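Local coordinates for tyrosine-protein phosphatase non-receptor type 18 (Homo sapiens, PDB 2OC3), which removes phosphate from phosphotyrosine in proteins, among them autophosphorylated tyrosine kinases overexpressed in tumours, through the catalytic domain in this chain, at residues A31-D36 with S263-V268; A42-D47 with M271-P276; M197-R202 with C237-V242; S206-M211 with L288-A293. All blocks are in the same frame, centred on the assembly; numbering follows the deposited sequence. Where two conformers were deposited one is given.

How the contacts relate
All four contacts lie in one tyrosine phosphatase domain. Contact 3 is the one at the active site: R239 comes within about 4 Å, side chain to side chain, of C233, the predicted phosphocysteine residue. Contact 4 adjoins it, with centres 12 Å apart; V242 CG1 of contact 3 touches M211 SD of contact 4 at 3.7 Å. Contacts 1 and 2 join helix 29-47 to helix 264-272 at two places, their centres 14 Å apart. Contact 1 reaches contact 4 where V268 CG2 meets L288 CD2 at 3.4 Å. Contact 2 reaches contact 3 where P276 O packs on C237 SG, 3.2 Å away.

Contact 1. Residues A31-D36 with S263-V268; sequences AGEFSD and SLFDVV
F265 presents one edge of its ring to helix 29-47, where E33 O and D36 CB lie near the ring plane. CG is anti to the backbone N (chi1 173°), which points the ring at that helix. CD1 and CE1 do the touching. E33 CG comes within 3.6 Å of F265 CD1. The carbonyl oxygen of E33 is 3.6 Å from F265 CE1. D36 CB approaches the same CE1 at 3.7 Å. The E33 chain crosses the phenylalanine at a slant, its carboxylate plane 78° from the ring. Its CG touches the aromatic ring, while OE2 goes on to hydrogen bonds with Y285 OH and Y289 OH. Putting an alanine at F265 would probably leave E33 CG and D36 CB without their aromatic partner and open a gap between the helices. S263 is the N-cap of helix 264-272; its OG accepts from D266 N at 3.0 Å. The contact is on the surface, away from the annotated sites. F265 also touches I37 of helix 29-47 and Y285 of helix 282-296, and L264 packs on helices 238-254 and 282-296.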
loop_
_atom_site.group_PDB
_atom_site.type_symbol
_atom_site.label_atom_id
_atom_site.label_comp_id
_atom_site.label_asym_id
_atom_site.label_seq_id
_atom_site.Cartn_x
_atom_site.Cartn_y
_atom_site.Cartn_z
ATOM N N ALA A 31 22.474 5.907 -5.117
ATOM C CA ALA A 31 22.934 4.629 -4.553
ATOM C C ALA A 31 23.371 4.808 -3.105
ATOM O O ALA A 31 22.963 4.048 -2.213
ATOM C CB ALA A 31 24.081 4.060 -5.380
ATOM N N GLY A 32 24.204 5.814 -2.858
ATOM C CA GLY A 32 24.643 6.149 -1.507
ATOM C C GLY A 32 23.513 6.544 -0.578
ATOM O O GLY A 32 23.467 6.141 0.576
ATOM N N GLU A 33 22.585 7.337 -1.098
ATOM C CA GLU A 33 21.444 7.778 -0.331
ATOM C C GLU A 33 20.576 6.584 0.075
ATOM O O GLU A 33 20.139 6.527 1.225
ATOM C CB GLU A 33 20.622 8.758 -1.168
ATOM C CG GLU A 33 19.786 9.648 -0.398
ATOM C CD GLU A 33 19.221 10.767 -1.251
ATOM O OE1 GLU A 33 19.966 11.659 -1.708
ATOM O OE2 GLU A 33 18.012 10.745 -1.459
ATOM N N PHE A 34 20.314 5.667 -0.863
ATOM C CA PHE A 34 19.537 4.467 -0.498
ATOM C C PHE A 34 20.314 3.590 0.491
ATOM O O PHE A 34 19.723 3.000 1.408
ATOM C CB PHE A 34 19.061 3.650 -1.697
ATOM C CG PHE A 34 18.004 2.621 -1.323
ATOM C CD1 PHE A 34 16.801 3.047 -0.808
ATOM C CD2 PHE A 34 18.248 1.279 -1.407
ATOM C CE1 PHE A 34 15.822 2.137 -0.403
ATOM C CE2 PHE A 34 17.262 0.347 -0.982
ATOM C CZ PHE A 34 16.072 0.795 -0.521
ATOM N N SER A 35 21.635 3.515 0.337
ATOM C CA SER A 35 22.413 2.715 1.278
ATOM C C SER A 35 22.282 3.343 2.671
ATOM O O SER A 35 22.145 2.623 3.683
ATOM C CB SER A 35 23.865 2.643 0.810
ATOM O OG SER A 35 24.655 1.914 1.721
ATOM N N ASP A 36 22.234 4.678 2.756
ATOM C CA ASP A 36 22.051 5.358 4.035
ATOM C C ASP A 36 20.664 5.103 4.630
ATOM O O ASP A 36 20.505 4.963 5.841
ATOM C CB ASP A 36 22.295 6.864 3.892
ATOM C CG ASP A 36 23.762 7.210 3.671
ATOM O OD1 ASP A 36 24.658 6.371 3.960
ATOM O OD2 ASP A 36 24.009 8.338 3.194
ATOM N N SER A 263 13.028 16.755 1.763
ATOM C CA SER A 263 13.927 15.634 1.685
ATOM C C SER A 263 13.097 14.370 1.406
ATOM O O SER A 263 12.325 13.935 2.256
ATOM C CB SER A 263 14.637 15.469 3.025
ATOM O OG SER A 263 15.421 14.281 3.042
ATOM N N LEU A 264 13.305 13.806 0.232
ATOM C CA LEU A 264 12.669 12.516 -0.118
ATOM C C LEU A 264 13.270 11.401 0.754
ATOM O O LEU A 264 12.570 10.457 1.159
ATOM C CB LEU A 264 12.833 12.259 -1.606
ATOM C CG LEU A 264 12.050 11.148 -2.272
ATOM C CD1 LEU A 264 10.571 11.282 -1.935
ATOM C CD2 LEU A 264 12.268 11.244 -3.778
ATOM N N PHE A 265 14.546 11.553 1.113
ATOM C CA PHE A 265 15.229 10.637 2.022
ATOM C C PHE A 265 14.438 10.538 3.324
ATOM O O PHE A 265 14.155 9.448 3.838
ATOM C CB PHE A 265 16.675 11.114 2.241
ATOM C CG PHE A 265 17.428 10.347 3.285
ATOM C CD1 PHE A 265 18.319 9.337 2.917
ATOM C CD2 PHE A 265 17.268 10.638 4.618
ATOM C CE1 PHE A 265 19.008 8.634 3.893
ATOM C CE2 PHE A 265 17.958 9.942 5.595
ATOM C CZ PHE A 265 18.825 8.940 5.218
ATOM N N ASP A 266 14.071 11.688 3.887
ATOM C CA ASP A 266 13.410 11.708 5.182
ATOM C C ASP A 266 12.016 11.070 5.104
ATOM O O ASP A 266 11.586 10.411 6.047
ATOM C CB ASP A 266 13.262 13.149 5.687
ATOM C CG ASP A 266 14.584 13.778 6.103
ATOM O OD1 ASP A 266 15.595 13.058 6.280
ATOM O OD2 ASP A 266 14.605 15.024 6.271
ATOM N N VAL A 267 11.335 11.258 3.977
ATOM C CA VAL A 267 9.988 10.673 3.791
ATOM C C VAL A 267 10.084 9.146 3.772
ATOM O O VAL A 267 9.349 8.468 4.484
ATOM C CB VAL A 267 9.299 11.177 2.503
ATOM C CG1 VAL A 267 7.975 10.438 2.268
ATOM C CG2 VAL A 267 9.087 12.721 2.575
ATOM N N VAL A 268 11.008 8.621 2.970
ATOM C CA VAL A 268 11.165 7.177 2.864
ATOM C C VAL A 268 11.627 6.568 4.200
ATOM O O VAL A 268 11.089 5.551 4.631
ATOM C CB VAL A 268 12.105 6.809 1.731
ATOM C CG1 VAL A 268 12.384 5.278 1.730
ATOM C CG2 VAL A 268 11.489 7.280 0.365
#

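Contact 2. Residues A42-D47 with M271-P276; sequences AAWKAD and MRKQRP
K273 lies along one face of the W44 indole. The contact belongs to the classical tyrosine phosphatase catalytic domain, where the end of helix 29-47 meets the turn that closes helix 264-272. K273 is extended beyond CG and runs slantwise over the ring. It starts over the six-membered ring, where CB is 3.9 Å from W44 CZ2. CG comes next, 3.7 Å from W44 CD2. It lies over the bond the two rings share, 3.9 Å from the five-membered centroid and 16° off the normal, a CH-pi contact. CD then stands over the five-membered ring, 3.9 Å from W44 CD1. CE closes the track, 3.8 Å from W44 CG, and carries NZ on past the ring. At W44 a chi1 of 166° sets CG opposite the backbone N and lays the indole against the lysine. A second ring, that of Y72, meets W44 edge-to-face. A serine in place of W44 would probably leave the K273 methylenes without a surface to lie on and free the lysine chain to turn. The backbone at the turn is tied down too: M271 O accepts from both Q274 N and R275 N. R272 is gripped by A278 O, V279 O and Q38 OE1, and its side chain is about 5 Å from that of Q280, a substrate-binding residue by similarity. R275 reaches the backbone oxygens of A235 and G236 in the phosphate-binding loop. At the far rim of the indole, K273 O is 3.4 Å from W44 CH2.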
loop_
_atom_site.group_PDB
_atom_site.type_symbol
_atom_site.label_atom_id
_atom_site.label_comp_id
_atom_site.label_asym_id
_atom_site.label_seq_id
_atom_site.Cartn_x
_atom_site.Cartn_y
_atom_site.Cartn_z
ATOM N N ALA A 42 17.960 0.075 9.551
ATOM C CA ALA A 42 18.480 -1.108 10.288
ATOM C C ALA A 42 18.878 -0.725 11.707
ATOM O O ALA A 42 18.599 -1.459 12.657
ATOM C CB ALA A 42 19.690 -1.737 9.535
ATOM N N ALA A 43 19.528 0.438 11.866
ATOM C CA ALA A 43 19.903 0.925 13.206
ATOM C C ALA A 43 18.674 1.180 14.055
ATOM O O ALA A 43 18.627 0.860 15.231
ATOM C CB ALA A 43 20.729 2.167 13.082
ATOM N N TRP A 44 17.615 1.684 13.438
ATOM C CA TRP A 44 16.386 1.932 14.174
ATOM C C TRP A 44 15.703 0.612 14.587
ATOM O O TRP A 44 15.156 0.431 15.687
ATOM C CB TRP A 44 15.417 2.787 13.315
ATOM C CG TRP A 44 14.025 2.788 13.891
ATOM C CD1 TRP A 44 13.552 3.587 14.909
ATOM C CD2 TRP A 44 12.942 1.926 13.525
ATOM N NE1 TRP A 44 12.248 3.273 15.184
ATOM C CE2 TRP A 44 11.841 2.261 14.356
ATOM C CE3 TRP A 44 12.767 0.937 12.552
ATOM C CZ2 TRP A 44 10.602 1.634 14.235
ATOM C CZ3 TRP A 44 11.531 0.316 12.441
ATOM C CH2 TRP A 44 10.471 0.652 13.299
ATOM N N LYS A 45 15.702 -0.363 13.704
ATOM C CA LYS A 45 15.164 -1.652 14.089
ATOM C C LYS A 45 15.877 -2.186 15.330
ATOM O O LYS A 45 15.266 -2.823 16.192
ATOM C CB LYS A 45 15.295 -2.686 12.972
ATOM C CG LYS A 45 14.354 -2.458 11.804
ATOM C CD LYS A 45 14.691 -3.378 10.601
ATOM C CE LYS A 45 14.718 -4.856 10.891
ATOM N NZ LYS A 45 14.988 -5.622 9.598
ATOM N N ALA A 46 17.191 -1.969 15.366
ATOM C CA ALA A 46 18.007 -2.551 16.435
ATOM C C ALA A 46 17.858 -1.819 17.730
ATOM O O ALA A 46 17.887 -2.449 18.796
ATOM C CB ALA A 46 19.446 -2.559 16.000
ATOM N N ASP A 47 17.759 -0.487 17.672
ATOM C CA ASP A 47 17.787 0.332 18.896
ATOM C C ASP A 47 16.518 1.085 19.237
ATOM O O ASP A 47 16.381 1.623 20.337
ATOM C CB ASP A 47 18.869 1.377 18.767
ATOM C CG ASP A 47 20.256 0.787 18.790
ATOM O OD1 ASP A 47 20.449 -0.382 19.215
ATOM O OD2 ASP A 47 21.162 1.536 18.388
ATOM N N MET A 271 8.674 6.272 6.462
ATOM C CA MET A 271 7.833 5.186 5.990
ATOM C C MET A 271 8.366 3.830 6.489
ATOM O O MET A 271 7.619 2.946 6.931
ATOM C CB MET A 271 7.794 5.212 4.456
ATOM C CG MET A 271 7.082 6.459 3.841
ATOM S SD MET A 271 5.452 6.071 3.194
ATOM C CE MET A 271 5.910 4.564 2.379
ATOM N N ARG A 272 9.694 3.683 6.378
ATOM C CA ARG A 272 10.352 2.435 6.837
ATOM C C ARG A 272 10.164 2.120 8.337
ATOM O O ARG A 272 10.329 0.952 8.761
ATOM C CB ARG A 272 11.856 2.498 6.577
ATOM C CG ARG A 272 12.229 2.225 5.174
ATOM C CD ARG A 272 12.398 0.753 4.930
ATOM N NE ARG A 272 13.085 0.524 3.664
ATOM C CZ ARG A 272 14.281 -0.025 3.517
ATOM N NH1 ARG A 272 15.033 -0.405 4.549
ATOM N NH2 ARG A 272 14.724 -0.189 2.297
ATOM N N LYS A 273 9.889 3.133 9.151
ATOM C CA LYS A 273 9.654 2.974 10.587
ATOM C C LYS A 273 8.201 2.635 10.873
ATOM O O LYS A 273 7.849 2.471 12.020
ATOM C CB LYS A 273 10.065 4.233 11.351
ATOM C CG LYS A 273 11.565 4.465 11.194
ATOM C CD LYS A 273 12.080 5.674 11.955
ATOM C CE LYS A 273 13.572 5.884 11.682
ATOM N NZ LYS A 273 14.053 7.127 12.356
ATOM N N GLN A 274 7.362 2.554 9.831
ATOM C CA GLN A 274 5.934 2.264 9.975
ATOM C C GLN A 274 5.458 0.969 9.304
ATOM O O GLN A 274 4.624 0.248 9.824
ATOM C CB GLN A 274 5.120 3.438 9.433
ATOM C CG GLN A 274 5.380 4.723 10.256
ATOM C CD GLN A 274 4.724 5.928 9.619
ATOM O OE1 GLN A 274 3.556 6.161 9.838
ATOM N NE2 GLN A 274 5.457 6.671 8.834
ATOM N N ARG A 275 6.057 0.646 8.146
ATOM C CA ARG A 275 5.853 -0.626 7.444
ATOM C C ARG A 275 7.219 -1.189 7.066
ATOM O O ARG A 275 8.038 -0.486 6.495
ATOM C CB ARG A 275 5.027 -0.393 6.196
ATOM C CG ARG A 275 4.727 -1.652 5.354
ATOM C CD ARG A 275 3.726 -2.596 5.994
ATOM N NE ARG A 275 3.651 -3.867 5.252
ATOM C CZ ARG A 275 3.161 -5.004 5.745
ATOM N NH1 ARG A 275 2.782 -5.133 7.006
ATOM N NH2 ARG A 275 3.106 -6.084 4.970
ATOM N N PRO A 276 7.502 -2.448 7.430
ATOM C CA PRO A 276 8.796 -3.034 7.118
ATOM C C PRO A 276 9.146 -2.918 5.625
ATOM O O PRO A 276 8.283 -3.143 4.792
ATOM C CB PRO A 276 8.616 -4.515 7.479
ATOM C CG PRO A 276 7.420 -4.614 8.255
ATOM C CD PRO A 276 6.618 -3.377 8.150
#

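Contact 3. Residues M197-R202 with C237-V242; sequences MSWPDR and CGRTGV
The loop that follows strand 187-196 passes the first turn of helix 238-254, with the CA atoms of W199 and R239 nearest, 8.9 Å apart. R239 crosses this space with its chain extended from CG to NE. It slides past W199 in the opposite direction, over one face of the indole. CD sits almost exactly above the five-membered ring, 3.5 Å from its centroid and 2° off the normal, a CH-pi contact. NE is next, 3.4 Å from W199 CD1. The guanidinium then lies flat on the tryptophan in an offset stack, planes 11° apart and centres 4.2 Å apart. NH1 ends beside W199 CB, at 3.8 Å. It also makes a salt bridge to E139 and a hydrogen bond to A134 O, which help fix the rotation of the group. At the other end of the indole, V242 CG1 meets the edge at CH2, 4.3 Å away. R239 and D201 bind substrate by similarity. W199, P200 and D201 form the WPD loop of tyrosine phosphatases. R239 ends the signature phosphate-binding loop that begins at C233. The stack joins these two loops, which frame the active site.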
loop_
_atom_site.group_PDB
_atom_site.type_symbol
_atom_site.label_atom_id
_atom_site.label_comp_id
_atom_site.label_asym_id
_atom_site.label_seq_id
_atom_site.Cartn_x
_atom_site.Cartn_y
_atom_site.Cartn_z
ATOM N N MET A 197 -0.931 -3.559 -13.606
ATOM C CA MET A 197 -1.039 -4.847 -14.304
ATOM C C MET A 197 0.258 -5.378 -14.901
ATOM O O MET A 197 0.262 -6.525 -15.344
ATOM C CB MET A 197 -2.081 -4.750 -15.446
ATOM C CG MET A 197 -3.436 -4.303 -14.970
ATOM S SD MET A 197 -4.218 -5.368 -13.770
ATOM C CE MET A 197 -4.653 -6.749 -14.865
ATOM N N SER A 198 1.336 -4.586 -14.883
ATOM C CA SER A 198 2.569 -4.924 -15.590
ATOM C C SER A 198 3.851 -4.636 -14.827
ATOM O O SER A 198 4.913 -4.530 -15.421
ATOM C CB SER A 198 2.587 -4.150 -16.894
ATOM O OG SER A 198 2.617 -2.767 -16.585
ATOM N N TRP A 199 3.794 -4.495 -13.505
ATOM C CA TRP A 199 5.014 -4.253 -12.770
ATOM C C TRP A 199 5.985 -5.422 -12.960
ATOM O O TRP A 199 5.631 -6.575 -12.710
ATOM C CB TRP A 199 4.742 -4.004 -11.295
ATOM C CG TRP A 199 5.878 -3.290 -10.594
ATOM C CD1 TRP A 199 7.136 -3.757 -10.366
ATOM C CD2 TRP A 199 5.809 -2.007 -9.986
ATOM N NE1 TRP A 199 7.863 -2.833 -9.645
ATOM C CE2 TRP A 199 7.069 -1.745 -9.411
ATOM C CE3 TRP A 199 4.798 -1.042 -9.883
ATOM C CZ2 TRP A 199 7.343 -0.539 -8.733
ATOM C CZ3 TRP A 199 5.058 0.143 -9.202
ATOM C CH2 TRP A 199 6.325 0.379 -8.638
ATOM N N PRO A 200 7.204 -5.126 -13.451
ATOM C CA PRO A 200 8.073 -6.238 -13.862
ATOM C C PRO A 200 8.615 -7.071 -12.746
ATOM O O PRO A 200 8.834 -6.605 -11.631
ATOM C CB PRO A 200 9.222 -5.541 -14.605
ATOM C CG PRO A 200 9.246 -4.163 -14.068
ATOM C CD PRO A 200 7.797 -3.811 -13.784
ATOM N N ASP A 201 8.883 -8.329 -13.094
ATOM C CA ASP A 201 9.424 -9.296 -12.149
ATOM C C ASP A 201 10.811 -8.845 -11.675
ATOM O O ASP A 201 11.149 -9.001 -10.501
ATOM C CB ASP A 201 9.473 -10.691 -12.801
ATOM N N ARG A 202 11.573 -8.245 -12.590
ATOM C CA ARG A 202 12.847 -7.599 -12.269
ATOM C C ARG A 202 12.829 -6.150 -12.733
ATOM O O ARG A 202 12.462 -5.853 -13.880
ATOM C CB ARG A 202 14.023 -8.329 -12.939
ATOM N N CYS A 237 5.455 -4.273 0.919
ATOM C CA CYS A 237 6.669 -3.566 1.294
ATOM C C CYS A 237 7.196 -2.608 0.207
ATOM O O CYS A 237 7.115 -1.386 0.341
ATOM C CB CYS A 237 7.736 -4.594 1.699
ATOM S SG CYS A 237 7.243 -5.663 3.083
ATOM N N GLY A 238 7.781 -3.145 -0.838
ATOM C CA GLY A 238 8.506 -2.359 -1.767
ATOM C C GLY A 238 7.645 -1.510 -2.649
ATOM O O GLY A 238 7.695 -0.261 -2.616
ATOM N N ARG A 239 6.839 -2.158 -3.484
ATOM C CA ARG A 239 5.997 -1.435 -4.377
ATOM C C ARG A 239 4.956 -0.628 -3.620
ATOM O O ARG A 239 4.639 0.502 -3.984
ATOM C CB ARG A 239 5.316 -2.401 -5.342
ATOM C CG ARG A 239 6.302 -3.230 -6.209
ATOM C CD ARG A 239 5.530 -4.251 -7.036
ATOM N NE ARG A 239 6.362 -5.326 -7.508
ATOM C CZ ARG A 239 5.856 -6.371 -8.146
ATOM N NH1 ARG A 239 4.566 -6.442 -8.395
ATOM N NH2 ARG A 239 6.665 -7.346 -8.571
ATOM N N THR A 240 4.433 -1.214 -2.555
ATOM C CA THR A 240 3.478 -0.531 -1.691
ATOM C C THR A 240 4.093 0.766 -1.159
ATOM O O THR A 240 3.437 1.831 -1.137
ATOM C CB THR A 240 3.071 -1.459 -0.562
ATOM O OG1 THR A 240 2.231 -2.513 -1.077
ATOM C CG2 THR A 240 2.322 -0.728 0.509
ATOM N N GLY A 241 5.347 0.676 -0.718
ATOM C CA GLY A 241 6.012 1.888 -0.222
ATOM C C GLY A 241 6.257 2.928 -1.291
ATOM O O GLY A 241 6.154 4.126 -1.014
ATOM N N VAL A 242 6.505 2.500 -2.523
ATOM C CA VAL A 242 6.614 3.458 -3.632
ATOM C C VAL A 242 5.288 4.197 -3.783
ATOM O O VAL A 242 5.263 5.427 -3.839
ATOM C CB VAL A 242 7.022 2.785 -4.952
ATOM C CG1 VAL A 242 6.876 3.776 -6.121
ATOM C CG2 VAL A 242 8.455 2.280 -4.837
#

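Contact 4. Residues S206-M211 with L288-A293; sequences SSPDHM and LYHTVA
This is a largely buried packing contact, in which P208 and M211 of 206-211 meet H290 and T291 on helix 282-296. The backbones come close: the CA atoms of P208 and T291 are 5.4 Å apart. P208 lays its ring edge over one face of the H290 imidazole, and the two side chains cross at about a right angle. P208 CG stands over the ring centre, 3.7 Å from the centroid and 8° off the normal, which makes a CH-pi contact. CD is shifted toward the outer end of the ring, 3.7 Å from H290 NE2. A chi1 of -172° brings the H290 imidazole under the proline. The segment follows the WPD loop of the tyrosine phosphatase fold and leads into helix 209-222, and the contact joins this region to helix 282-296. Two residues of 206-211 touch T291 OG1, from directions roughly at right angles. P208 CB is 3.3 Å from T291 OG1, and M211 CE reaches that oxygen at the same distance, 3.3 Å. The hydroxyl is also hydrogen-bonded to F287 O of its own helix. M211 is extended out to SD and bends there, which brings CE to T291 CG2 at 3.7 Å. Its other neighbours are V242 and L243 of helix 238-254. Within 206-211, S207 OG donates to D209 OD2 at 2.8 Å, through the anti lone pair of that oxygen. D209 OD1 is hydrogen-bonded to Q294 NE2, a polar tie to helix 282-296.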
loop_
_atom_site.group_PDB
_atom_site.type_symbol
_atom_site.label_atom_id
_atom_site.label_comp_id
_atom_site.label_asym_id
_atom_site.label_seq_id
_atom_site.Cartn_x
_atom_site.Cartn_y
_atom_site.Cartn_z
ATOM N N SER A 206 8.813 1.070 -17.066
ATOM C CA SER A 206 9.576 1.810 -18.072
ATOM C C SER A 206 9.547 3.322 -17.863
ATOM O O SER A 206 10.488 4.022 -18.236
ATOM C CB SER A 206 9.070 1.469 -19.477
ATOM O OG SER A 206 7.672 1.665 -19.608
ATOM N N SER A 207 8.453 3.834 -17.301
ATOM C CA SER A 207 8.318 5.251 -16.966
ATOM C C SER A 207 7.306 5.408 -15.825
ATOM O O SER A 207 6.545 4.486 -15.579
ATOM C CB SER A 207 7.871 6.044 -18.178
ATOM O OG SER A 207 6.475 5.991 -18.360
ATOM N N PRO A 208 7.338 6.541 -15.092
ATOM C CA PRO A 208 6.392 6.747 -13.986
ATOM C C PRO A 208 4.977 7.103 -14.388
ATOM O O PRO A 208 4.090 7.215 -13.523
ATOM C CB PRO A 208 6.970 7.948 -13.225
ATOM C CG PRO A 208 8.302 8.218 -13.812
ATOM C CD PRO A 208 8.306 7.643 -15.185
ATOM N N ASP A 209 4.746 7.363 -15.674
ATOM C CA ASP A 209 3.505 8.003 -16.074
ATOM C C ASP A 209 2.261 7.262 -15.629
ATOM O O ASP A 209 1.333 7.840 -15.139
ATOM C CB ASP A 209 3.492 8.220 -17.593
ATOM C CG ASP A 209 4.607 9.148 -18.045
ATOM O OD1 ASP A 209 4.373 10.372 -18.111
ATOM O OD2 ASP A 209 5.720 8.645 -18.322
ATOM N N HIS A 210 2.230 5.961 -15.869
ATOM C CA HIS A 210 0.977 5.241 -15.625
ATOM C C HIS A 210 0.738 5.049 -14.134
ATOM O O HIS A 210 -0.407 5.071 -13.678
ATOM C CB HIS A 210 0.922 3.963 -16.467
ATOM C CG HIS A 210 0.810 4.268 -17.929
ATOM N ND1 HIS A 210 1.087 3.353 -18.921
ATOM C CD2 HIS A 210 0.492 5.424 -18.560
ATOM C CE1 HIS A 210 0.937 3.933 -20.104
ATOM N NE2 HIS A 210 0.576 5.190 -19.918
ATOM N N MET A 211 1.798 4.877 -13.367
ATOM C CA MET A 211 1.648 4.852 -11.908
ATOM C C MET A 211 1.119 6.188 -11.398
ATOM O O MET A 211 0.260 6.234 -10.505
ATOM C CB MET A 211 2.966 4.534 -11.212
ATOM C CG MET A 211 2.849 4.541 -9.695
ATOM S SD MET A 211 4.455 4.261 -8.873
ATOM C CE MET A 211 5.386 5.674 -9.424
ATOM N N LEU A 288 11.246 6.185 -7.645
ATOM C CA LEU A 288 10.542 7.157 -6.847
ATOM C C LEU A 288 11.106 8.564 -7.109
ATOM O O LEU A 288 10.342 9.529 -7.285
ATOM C CB LEU A 288 10.672 6.724 -5.367
ATOM C CG LEU A 288 10.112 7.657 -4.315
ATOM C CD1 LEU A 288 8.553 7.789 -4.437
ATOM C CD2 LEU A 288 10.539 7.144 -2.928
ATOM N N TYR A 289 12.428 8.720 -7.128
ATOM C CA TYR A 289 13.054 9.967 -7.519
ATOM C C TYR A 289 12.625 10.466 -8.884
ATOM O O TYR A 289 12.299 11.627 -9.024
ATOM C CB TYR A 289 14.593 9.897 -7.441
ATOM C CG TYR A 289 15.166 10.586 -6.226
ATOM C CD1 TYR A 289 15.369 9.879 -5.050
ATOM C CD2 TYR A 289 15.466 11.940 -6.235
ATOM C CE1 TYR A 289 15.871 10.484 -3.925
ATOM C CE2 TYR A 289 16.009 12.571 -5.093
ATOM C CZ TYR A 289 16.194 11.819 -3.939
ATOM O OH TYR A 289 16.699 12.364 -2.779
ATOM N N HIS A 290 12.575 9.574 -9.864
ATOM C CA HIS A 290 12.147 9.912 -11.218
ATOM C C HIS A 290 10.704 10.444 -11.200
ATOM O O HIS A 290 10.367 11.466 -11.842
ATOM C CB HIS A 290 12.224 8.661 -12.096
ATOM C CG HIS A 290 12.000 8.891 -13.561
ATOM N ND1 HIS A 290 11.690 10.118 -14.111
ATOM C CD2 HIS A 290 12.040 8.018 -14.594
ATOM C CE1 HIS A 290 11.564 9.991 -15.422
ATOM N NE2 HIS A 290 11.768 8.727 -15.741
ATOM N N THR A 291 9.846 9.758 -10.442
ATOM C CA THR A 291 8.432 10.097 -10.334
ATOM C C THR A 291 8.248 11.466 -9.701
ATOM O O THR A 291 7.460 12.291 -10.199
ATOM C CB THR A 291 7.652 9.035 -9.523
ATOM O OG1 THR A 291 7.871 7.727 -10.092
ATOM C CG2 THR A 291 6.169 9.340 -9.521
ATOM N N VAL A 292 8.966 11.720 -8.608
ATOM C CA VAL A 292 8.846 12.986 -7.897
ATOM C C VAL A 292 9.380 14.148 -8.761
ATOM O O VAL A 292 8.734 15.193 -8.833
ATOM C CB VAL A 292 9.530 12.901 -6.507
ATOM C CG1 VAL A 292 9.628 14.272 -5.866
ATOM C CG2 VAL A 292 8.736 11.919 -5.598
ATOM N N ALA A 293 10.515 13.943 -9.426
ATOM C CA ALA A 293 11.079 14.953 -10.347
ATOM C C ALA A 293 10.062 15.306 -11.430
ATOM O O ALA A 293 9.854 16.491 -11.741
ATOM C CB ALA A 293 12.393 14.443 -10.966
#